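Local coordinates for ribonuclease VapC (Klebsiella pneumoniae, PDB 7BY3), which probably acts as the toxin of a toxin-antitoxin pair, a magnesium-dependent PIN-domain ribonuclease that cuts RNA, at residues L7-I12 against A91-T96; N34-I39 against F64-I69; E43-A48 against R56-L61; L104-T109 against P116-P121. All blocks are in the same frame, centred on the assembly; numbering follows the deposited sequence.

Contact 1 of 4, residues L7-I12 against A91-T96; sequences LFDTNI and AIILAT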
# COMPACT_ATOMS: atom_id res chain seq x y z
N LEU B 7 6.95 14.94 5.40
CA LEU B 7 5.94 14.06 4.81
C LEU B 7 4.56 14.61 5.15
O LEU B 7 4.23 14.78 6.32
CB LEU B 7 6.08 12.62 5.32
CG LEU B 7 5.11 11.61 4.70
CD1 LEU B 7 5.76 10.89 3.53
CD2 LEU B 7 4.63 10.61 5.74
N PHE B 8 3.75 14.88 4.13
CA PHE B 8 2.45 15.52 4.34
C PHE B 8 1.30 14.53 4.27
O PHE B 8 1.17 13.76 3.32
CB PHE B 8 2.25 16.64 3.33
CG PHE B 8 3.02 17.89 3.65
CD1 PHE B 8 4.31 18.07 3.16
CD2 PHE B 8 2.47 18.87 4.45
CE1 PHE B 8 5.02 19.21 3.47
CE2 PHE B 8 3.18 20.01 4.75
CZ PHE B 8 4.46 20.19 4.26
N ASP B 9 0.45 14.56 5.29
CA ASP B 9 -0.72 13.70 5.37
C ASP B 9 -1.80 14.16 4.39
O ASP B 9 -1.78 15.30 3.93
CB ASP B 9 -1.27 13.68 6.80
CG ASP B 9 -2.20 12.50 7.06
OD1 ASP B 9 -2.36 11.66 6.15
OD2 ASP B 9 -2.76 12.41 8.17
N THR B 10 -2.72 13.26 4.07
CA THR B 10 -3.74 13.48 3.05
C THR B 10 -4.57 14.74 3.27
O THR B 10 -4.87 15.47 2.32
CB THR B 10 -4.69 12.27 2.96
OG1 THR B 10 -3.92 11.06 2.85
CG2 THR B 10 -5.60 12.40 1.75
N ASN B 11 -4.95 15.01 4.52
CA ASN B 11 -5.84 16.12 4.83
C ASN B 11 -5.28 17.49 4.45
O ASN B 11 -6.03 18.42 4.18
CB ASN B 11 -6.21 16.10 6.32
CG ASN B 11 -4.99 16.08 7.23
OD1 ASN B 11 -4.57 15.02 7.68
ND2 ASN B 11 -4.43 17.25 7.49
N ILE B 12 -3.96 17.61 4.43
CA ILE B 12 -3.31 18.87 4.09
C ILE B 12 -3.37 19.13 2.59
O ILE B 12 -3.67 20.24 2.16
CB ILE B 12 -1.86 18.90 4.57
CG1 ILE B 12 -1.81 18.82 6.09
CG2 ILE B 12 -1.16 20.17 4.09
CD1 ILE B 12 -0.43 18.92 6.65
N ALA B 91 -1.29 4.27 10.37
CA ALA B 91 -0.06 3.58 10.76
C ALA B 91 0.93 3.52 9.61
O ALA B 91 2.14 3.64 9.81
CB ALA B 91 -0.38 2.18 11.26
N ILE B 92 0.42 3.32 8.40
CA ILE B 92 1.27 3.20 7.21
C ILE B 92 1.93 4.53 6.87
O ILE B 92 3.12 4.58 6.53
CB ILE B 92 0.46 2.69 6.00
CG1 ILE B 92 -0.02 1.26 6.26
CG2 ILE B 92 1.30 2.73 4.74
CD1 ILE B 92 -1.01 0.75 5.24
N ILE B 93 1.18 5.62 6.99
CA ILE B 93 1.70 6.95 6.71
C ILE B 93 2.73 7.35 7.78
O ILE B 93 3.74 7.97 7.47
CB ILE B 93 0.56 7.99 6.64
CG1 ILE B 93 -0.20 7.82 5.32
CG2 ILE B 93 1.11 9.40 6.73
CD1 ILE B 93 -1.44 8.67 5.22
N LEU B 94 2.48 6.96 9.02
CA LEU B 94 3.42 7.21 10.11
C LEU B 94 4.67 6.34 9.96
O LEU B 94 5.78 6.78 10.24
CB LEU B 94 2.76 6.98 11.47
CG LEU B 94 3.63 7.26 12.70
CD1 LEU B 94 4.18 8.67 12.66
CD2 LEU B 94 2.84 7.03 13.98
N ALA B 95 4.48 5.10 9.51
CA ALA B 95 5.59 4.18 9.29
C ALA B 95 6.49 4.68 8.16
O ALA B 95 7.71 4.57 8.23
CB ALA B 95 5.07 2.79 8.96
N THR B 96 5.86 5.24 7.13
CA THR B 96 6.58 5.80 6.00
C THR B 96 7.46 6.97 6.44
O THR B 96 8.61 7.10 6.01
CB THR B 96 5.61 6.25 4.90
OG1 THR B 96 4.90 5.11 4.39
CG2 THR B 96 6.35 6.93 3.76
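Leu7 and Ile93 make the apolar centre of this contact, in which the end of strand 6-8 and the start of helix 10-17 face helix 88-99. Leu7 CG stands anti to the backbone N (chi1 -177°), which carries both methyls to the helix: Leu7 CD2 lies 3.9 Å from Ile93 CG2 and 3.3 Å from the backbone oxygen Ile93 O, while Leu7 CD1 meets Thr96 CG2 at 4.0 Å. Thr96 presents its methyl while its hydroxyl turns back into its own helix, Thr96 OG1 donating to Ile92 O at 2.8 Å; Thr96 N reaches the same oxygen from the opposite face of its plane.

Beyond this the apolar overlap gives way to a narrower, polar margin. Ile93 CD1 still touches Asp9 OD1 at 3.3 Å, the side chains crossing at about a right angle, but meets Thr10 OG1, hydrogen-bonded to Thr40, only loosely at 4.2 Å. Asp9 and Asp90, both predicted magnesium ligands, have side chains about 5 Å apart, and the hydrogen-bond partners of Asp9 OD2 include a polar side chain of another protein's chain. Ile93 also packs on Leu104 of strand 103-105 and Thr40 of helix 38-50, while Thr96 touches Ile73 of helix 71-83.

Contact 2 of 4, residues N34-I39 against F64-I69; sequences NAISLI and FNIINI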
# COMPACT_ATOMS: atom_id res chain seq x y z
N ASN B 34 9.37 17.73 -0.72
CA ASN B 34 8.65 17.08 0.36
C ASN B 34 8.00 15.79 -0.12
O ASN B 34 8.06 15.47 -1.31
CB ASN B 34 7.60 18.02 0.95
CG ASN B 34 8.22 19.16 1.73
OD1 ASN B 34 9.19 18.97 2.47
ND2 ASN B 34 7.68 20.36 1.55
N ALA B 35 7.37 15.06 0.79
CA ALA B 35 6.94 13.71 0.46
C ALA B 35 5.50 13.41 0.85
O ALA B 35 4.93 14.04 1.75
CB ALA B 35 7.87 12.70 1.13
N ILE B 36 4.92 12.44 0.16
CA ILE B 36 3.63 11.86 0.52
C ILE B 36 3.68 10.35 0.31
O ILE B 36 4.48 9.85 -0.48
CB ILE B 36 2.46 12.44 -0.29
CG1 ILE B 36 2.72 12.31 -1.79
CG2 ILE B 36 2.20 13.89 0.08
CD1 ILE B 36 1.52 12.64 -2.65
N SER B 37 2.84 9.62 1.04
CA SER B 37 2.70 8.19 0.84
C SER B 37 1.90 7.91 -0.43
O SER B 37 1.20 8.78 -0.94
CB SER B 37 2.03 7.54 2.05
OG SER B 37 1.74 6.17 1.80
N LEU B 38 2.02 6.69 -0.95
CA LEU B 38 1.19 6.25 -2.07
C LEU B 38 -0.28 6.23 -1.65
O LEU B 38 -1.18 6.44 -2.47
CB LEU B 38 1.63 4.87 -2.56
CG LEU B 38 1.13 4.42 -3.93
CD1 LEU B 38 1.31 5.51 -4.98
CD2 LEU B 38 1.84 3.14 -4.35
N ILE B 39 -0.52 5.97 -0.37
CA ILE B 39 -1.87 5.99 0.20
C ILE B 39 -2.51 7.37 0.02
O ILE B 39 -3.68 7.48 -0.33
CB ILE B 39 -1.86 5.63 1.69
CG1 ILE B 39 -1.48 4.16 1.87
CG2 ILE B 39 -3.21 5.92 2.34
CD1 ILE B 39 -1.90 3.58 3.20
N PHE B 64 6.01 15.85 -5.60
CA PHE B 64 6.31 15.27 -4.30
C PHE B 64 7.10 13.99 -4.45
O PHE B 64 6.90 13.24 -5.41
CB PHE B 64 5.02 14.98 -3.53
CG PHE B 64 4.32 16.19 -3.01
CD1 PHE B 64 3.46 16.92 -3.82
CD2 PHE B 64 4.50 16.60 -1.69
CE1 PHE B 64 2.81 18.03 -3.34
CE2 PHE B 64 3.85 17.71 -1.21
CZ PHE B 64 3.00 18.43 -2.03
N ASN B 65 8.01 13.73 -3.52
CA ASN B 65 8.55 12.39 -3.40
C ASN B 65 7.39 11.49 -3.02
O ASN B 65 6.73 11.71 -2.01
CB ASN B 65 9.67 12.33 -2.35
CG ASN B 65 10.20 10.93 -2.15
OD1 ASN B 65 10.02 10.05 -3.00
ND2 ASN B 65 10.87 10.71 -1.02
N ILE B 66 7.13 10.47 -3.83
CA ILE B 66 5.99 9.60 -3.59
C ILE B 66 6.49 8.23 -3.19
O ILE B 66 7.07 7.51 -3.99
CB ILE B 66 5.08 9.51 -4.82
CG1 ILE B 66 4.59 10.90 -5.22
CG2 ILE B 66 3.90 8.60 -4.54
CD1 ILE B 66 3.78 10.93 -6.50
N ILE B 67 6.25 7.88 -1.93
CA ILE B 67 6.84 6.69 -1.34
C ILE B 67 5.87 5.51 -1.35
O ILE B 67 4.81 5.55 -0.73
CB ILE B 67 7.31 6.97 0.10
CG1 ILE B 67 8.15 8.25 0.13
CG2 ILE B 67 8.10 5.79 0.64
CD1 ILE B 67 8.72 8.59 1.49
N ASN B 68 6.26 4.45 -2.05
CA ASN B 68 5.46 3.24 -2.14
C ASN B 68 5.44 2.47 -0.82
O ASN B 68 6.32 2.65 0.02
CB ASN B 68 5.98 2.32 -3.25
CG ASN B 68 6.08 3.02 -4.59
OD1 ASN B 68 5.25 3.86 -4.93
ND2 ASN B 68 7.09 2.66 -5.37
N ILE B 69 4.44 1.62 -0.64
CA ILE B 69 4.38 0.75 0.52
C ILE B 69 5.04 -0.58 0.19
O ILE B 69 4.57 -1.33 -0.66
CB ILE B 69 2.93 0.50 0.99
CG1 ILE B 69 2.20 1.83 1.17
CG2 ILE B 69 2.92 -0.30 2.28
CD1 ILE B 69 0.92 1.93 0.38
O HOH W 1 3.79 4.83 1.89
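Ala35 to Ser37 and Asn65 to Ile67 are joined as a parallel beta ladder inside the PIN domain, flanked by bonds from Asn34 O and Leu38 N. The short strand axes approach to 4.8 Å and their directions differ by 26°. Ala35 is in register with Asn65, Ile36 with Ile66 and Ser37 with Ile67. Backbone bonds from Ala35 to Ala6 and Phe8 set the pair beside strand 6-8.

Four backbone hydrogen bonds are consistent with this register. Asn65 N donates to Asn34 O, Ile36 N to Asn65 O, and Ile67 N to Ile36 O. The fourth, Leu38 N to Ile67 O, is more bent at 141°, its donor standing above the carbonyl plane just where strand 35-37 gives way to helix 38-50.

Apolar contacts line both faces. On the Ile36 and Ile66 face, Ile36 CG1 lies between its backbone N and carbonyl carbon (chi1 54°), which sets it 3.9 Å from Phe64 CB; Leu38 CD1 continues this layer to Ile66 CG2 at 4.1 Å. On the other face Ala35 CB meets Ile67 CD1, and beyond the strand Ile39 CG1 touches Ile69 CD1 at 3.6 Å. Ile69 also packs on Ile69 of the second subunit, placing this end of the ladder at the interface with that subunit.

Polar side-chain contacts gather at the helix start. Ser37 is its N-cap, Ser37 OG accepting from Ile39 N at 3.1 Å. A water links the strands, 2.5 Å from Ser37 OG and donating to Ile67 O at 2.9 Å.

Contact 3 of 4, residues E43-A48 against R56-L61; sequences EVMVGA and RTRMAL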
# COMPACT_ATOMS: atom_id res chain seq x y z
N GLU B 43 -5.87 8.64 -2.38
CA GLU B 43 -7.01 9.32 -1.77
C GLU B 43 -7.20 10.73 -2.31
O GLU B 43 -8.32 11.24 -2.32
CB GLU B 43 -6.86 9.37 -0.24
CG GLU B 43 -6.98 8.02 0.44
CD GLU B 43 -7.37 8.14 1.91
OE1 GLU B 43 -7.97 9.17 2.28
OE2 GLU B 43 -7.08 7.20 2.68
N VAL B 44 -6.12 11.35 -2.76
CA VAL B 44 -6.22 12.66 -3.40
C VAL B 44 -6.77 12.51 -4.82
O VAL B 44 -7.60 13.32 -5.26
CB VAL B 44 -4.86 13.39 -3.43
CG1 VAL B 44 -4.95 14.66 -4.26
CG2 VAL B 44 -4.41 13.72 -2.02
N MET B 45 -6.34 11.47 -5.51
CA MET B 45 -6.78 11.21 -6.88
C MET B 45 -8.27 10.87 -6.94
O MET B 45 -8.92 11.09 -7.96
CB MET B 45 -5.96 10.09 -7.52
CG MET B 45 -4.54 10.49 -7.87
SD MET B 45 -4.43 11.96 -8.91
CE MET B 45 -5.26 11.38 -10.38
N VAL B 46 -8.80 10.33 -5.84
CA VAL B 46 -10.24 10.11 -5.72
C VAL B 46 -10.96 11.44 -5.84
O VAL B 46 -11.99 11.55 -6.51
CB VAL B 46 -10.60 9.42 -4.39
CG1 VAL B 46 -12.06 9.66 -4.03
CG2 VAL B 46 -10.28 7.94 -4.45
N GLY B 47 -10.41 12.46 -5.20
CA GLY B 47 -10.98 13.80 -5.23
C GLY B 47 -10.70 14.52 -6.53
O GLY B 47 -11.51 15.33 -6.99
N ALA B 48 -9.55 14.23 -7.13
CA ALA B 48 -9.18 14.81 -8.41
C ALA B 48 -10.16 14.38 -9.50
O ALA B 48 -10.48 15.14 -10.41
CB ALA B 48 -7.77 14.42 -8.79
N ARG B 56 -4.34 17.96 -13.77
CA ARG B 56 -3.68 19.05 -13.06
C ARG B 56 -3.26 18.65 -11.64
O ARG B 56 -2.25 19.12 -11.13
CB ARG B 56 -4.58 20.28 -13.02
CG ARG B 56 -4.23 21.34 -14.05
CD ARG B 56 -5.38 22.31 -14.29
NE ARG B 56 -6.29 21.83 -15.33
CZ ARG B 56 -7.49 22.34 -15.57
NH1 ARG B 56 -7.94 23.35 -14.83
NH2 ARG B 56 -8.25 21.84 -16.54
N THR B 57 -4.06 17.79 -11.01
CA THR B 57 -3.73 17.28 -9.69
C THR B 57 -2.55 16.33 -9.77
O THR B 57 -1.59 16.43 -8.99
CB THR B 57 -4.91 16.56 -9.04
OG1 THR B 57 -6.02 17.47 -8.93
CG2 THR B 57 -4.54 16.05 -7.66
N ARG B 58 -2.62 15.40 -10.72
CA ARG B 58 -1.54 14.47 -10.99
C ARG B 58 -0.24 15.21 -11.30
O ARG B 58 0.85 14.75 -10.94
CB ARG B 58 -1.93 13.54 -12.14
CG ARG B 58 -0.80 12.73 -12.75
CD ARG B 58 -1.29 11.44 -13.40
NE ARG B 58 -2.71 11.48 -13.77
CZ ARG B 58 -3.19 12.07 -14.85
NH1 ARG B 58 -2.38 12.70 -15.69
NH2 ARG B 58 -4.49 12.04 -15.10
N MET B 59 -0.36 16.37 -11.94
CA MET B 59 0.79 17.23 -12.21
C MET B 59 1.40 17.77 -10.92
O MET B 59 2.62 17.75 -10.75
CB MET B 59 0.39 18.39 -13.13
CG MET B 59 0.32 18.02 -14.60
SD MET B 59 -0.20 19.40 -15.64
CE MET B 59 -0.19 18.64 -17.26
N ALA B 60 0.55 18.27 -10.03
CA ALA B 60 1.01 18.85 -8.78
C ALA B 60 1.58 17.79 -7.84
O ALA B 60 2.58 18.03 -7.16
CB ALA B 60 -0.12 19.60 -8.10
N LEU B 61 0.95 16.62 -7.81
CA LEU B 61 1.37 15.55 -6.91
C LEU B 61 2.72 14.95 -7.30
O LEU B 61 3.45 14.46 -6.44
CB LEU B 61 0.31 14.44 -6.88
CG LEU B 61 -1.00 14.79 -6.18
CD1 LEU B 61 -1.92 13.58 -6.14
CD2 LEU B 61 -0.74 15.31 -4.78
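Thr57 OG1, gripped by an aromatic side chain of another protein's chain and more weakly by Gln53 O, lies within the interface of a helical hairpin: helices 38-50 and 54-61 run nearly antiparallel, their segment axes 9.9 Å apart at 152°. Across the hairpin the same oxygen lies 3.5 Å from Ala48 CB. The small alanine lets the backbones close in here, Ala48 CA and Thr57 CA being 6.1 Å apart.

No hydrogen bond crosses between 43-48 and 56-61, and most of the rest of the contact is apolar. Thr57 CG2, anti to its backbone N, points inward and meets Val44 CG1 at 3.7 Å. Val44 and Leu61 reach toward each other tip to tip, Val44 CG1 to Leu61 CD1 at 3.7 Å. Met45 takes a different course: bends at chi2 (-54°) and chi3 (-63°) fold its chain so that it slides past Leu61 in the opposite direction.

Phe17 of helix 10-17 packs on both Val44 and Thr57, and Leu13 of that helix on Leu61, so helix 10-17 packs against the hairpin. Met45 also touches Val78 of the second subunit. At the partly exposed Arg58, Met45 CE comes within 4.2 Å of Arg58 NE, oblique to the guanidinium plane.

Contact 4 of 4, residues L104-T109 against P116-P121; sequences LITRNT and PGVVTP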
# COMPACT_ATOMS: atom_id res chain seq x y z
N LEU B 104 6.07 14.11 10.22
CA LEU B 104 4.71 13.89 9.75
C LEU B 104 3.86 15.12 10.07
O LEU B 104 3.65 15.46 11.23
CB LEU B 104 4.09 12.64 10.38
CG LEU B 104 2.66 12.32 9.95
CD1 LEU B 104 2.55 12.29 8.43
CD2 LEU B 104 2.19 11.01 10.55
N ILE B 105 3.39 15.79 9.02
CA ILE B 105 2.56 16.97 9.21
C ILE B 105 1.12 16.60 8.91
O ILE B 105 0.79 16.21 7.79
CB ILE B 105 3.01 18.14 8.33
CG1 ILE B 105 4.52 18.34 8.44
CG2 ILE B 105 2.33 19.42 8.75
CD1 ILE B 105 5.28 17.72 7.32
N THR B 106 0.27 16.72 9.92
CA THR B 106 -1.12 16.32 9.81
C THR B 106 -1.99 17.20 10.69
O THR B 106 -1.53 17.73 11.70
CB THR B 106 -1.31 14.84 10.22
OG1 THR B 106 -2.71 14.51 10.21
CG2 THR B 106 -0.75 14.59 11.61
N ARG B 107 -3.24 17.37 10.30
CA ARG B 107 -4.19 18.11 11.12
C ARG B 107 -4.82 17.22 12.18
O ARG B 107 -5.61 17.70 13.00
CB ARG B 107 -5.29 18.72 10.26
CG ARG B 107 -5.20 20.23 10.12
CD ARG B 107 -6.44 20.78 9.44
NE ARG B 107 -6.45 20.46 8.02
CZ ARG B 107 -7.13 19.46 7.48
NH1 ARG B 107 -7.09 19.23 6.18
NH2 ARG B 107 -7.87 18.69 8.26
N ASN B 108 -4.46 15.94 12.20
CA ASN B 108 -5.14 15.01 13.08
C ASN B 108 -4.41 14.92 14.41
O ASN B 108 -3.39 14.25 14.54
CB ASN B 108 -5.22 13.64 12.39
CG ASN B 108 -6.04 12.63 13.17
OD1 ASN B 108 -6.68 12.96 14.17
ND2 ASN B 108 -6.03 11.39 12.70
N THR B 109 -4.97 15.61 15.41
CA THR B 109 -4.45 15.62 16.77
C THR B 109 -4.99 14.46 17.59
O THR B 109 -4.29 13.90 18.43
CB THR B 109 -4.78 16.94 17.48
OG1 THR B 109 -6.20 17.09 17.57
CG2 THR B 109 -4.20 18.11 16.71
N PRO B 116 5.96 11.12 18.66
CA PRO B 116 7.15 11.88 18.25
C PRO B 116 7.26 12.01 16.73
O PRO B 116 6.81 11.14 16.00
CB PRO B 116 8.31 11.04 18.80
CG PRO B 116 7.75 9.67 18.97
CD PRO B 116 6.32 9.88 19.36
N GLY B 117 7.86 13.11 16.28
CA GLY B 117 8.08 13.33 14.86
C GLY B 117 6.83 13.71 14.09
O GLY B 117 6.80 13.60 12.86
N VAL B 118 5.80 14.16 14.80
CA VAL B 118 4.56 14.59 14.17
C VAL B 118 4.25 16.05 14.51
O VAL B 118 4.33 16.45 15.67
CB VAL B 118 3.37 13.71 14.61
CG1 VAL B 118 2.10 14.12 13.87
CG2 VAL B 118 3.67 12.24 14.37
N VAL B 119 3.89 16.84 13.50
CA VAL B 119 3.60 18.26 13.70
C VAL B 119 2.16 18.60 13.34
O VAL B 119 1.70 18.26 12.26
CB VAL B 119 4.56 19.14 12.86
CG1 VAL B 119 3.96 20.51 12.61
CG2 VAL B 119 5.89 19.29 13.57
N THR B 120 1.44 19.27 14.24
CA THR B 120 0.12 19.77 13.88
C THR B 120 0.23 21.24 13.46
O THR B 120 0.46 22.13 14.28
CB THR B 120 -0.90 19.56 15.03
OG1 THR B 120 -2.18 20.08 14.64
CG2 THR B 120 -0.45 20.22 16.33
N PRO B 121 0.13 21.49 12.14
CA PRO B 121 0.29 22.84 11.59
C PRO B 121 -0.85 23.82 11.91
O PRO B 121 -0.56 24.95 12.31
CB PRO B 121 0.37 22.59 10.08
CG PRO B 121 -0.40 21.34 9.88
CD PRO B 121 -0.17 20.50 11.10
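Leu104 holds Gly117 and Val119 through its backbone, forming the parallel pairing that closes the beta-alpha-beta unit of strand 103-105, helix 109-112 and strand 118-119. Leu104 N donates to Gly117 O at 2.8 Å, with an N-H...O angle of 173°, and Val119 N to Leu104 O at 2.7 Å. Thr106 N extends the ladder to Val119 O. Leu104 thus pairs with Val118, and Ile105 with Val119.

Side chains pack beside these bonds. Val118 CG1, anti to its backbone N (chi1 -176°), sits over the ladder 3.3 Å from Leu104 O and 3.7 Å from Thr106 CG2. Ile105 CG2 meets Pro121, just past strand 118-119, the side chains crossing obliquely with Ile105 CG2 3.5 Å from Pro121 CG.

Further out, Leu104 and Val118 touch Leu94 of helix 88-99, while Ile105 bonds by its backbone to Leu7 of strand 6-8 and to Asp9 just after it. Arg107 is held by a salt bridge to Asp15. Thr106 turns its methyl to Val118 and its hydroxyl to Asp9, a predicted magnesium ligand, so it probably helps to position that carboxylate. The same hydroxyl sets the turn after the strand: in an ST turn, Thr106 OG1 accepts from Asn108 N at 3.0 Å.

How the contacts relate
All four contacts lie within one PIN domain. Along the chain contact 3 is nested inside the loop closed by contact 2, and contact 2 inside that of contact 1, with contact 4 following in series. Contacts 1 and 4 have centres 9 Å apart and share the three-stranded parallel sheet, where 6-8 and 103-105 are neighbours. Contact 2 is centred 8 Å from contact 1, joined through Phe8 N to Ala35 O at 2.8 Å, and shares helix 38-50 with contact 3. The centres of contacts 3 and 4 are 22 Å apart, on opposite sides of the chain's centre. Contact 1 thus touches both contact 2 and contact 4, beside the predicted metal site, and contacts 1, 2 and 3 all reach the second subunit.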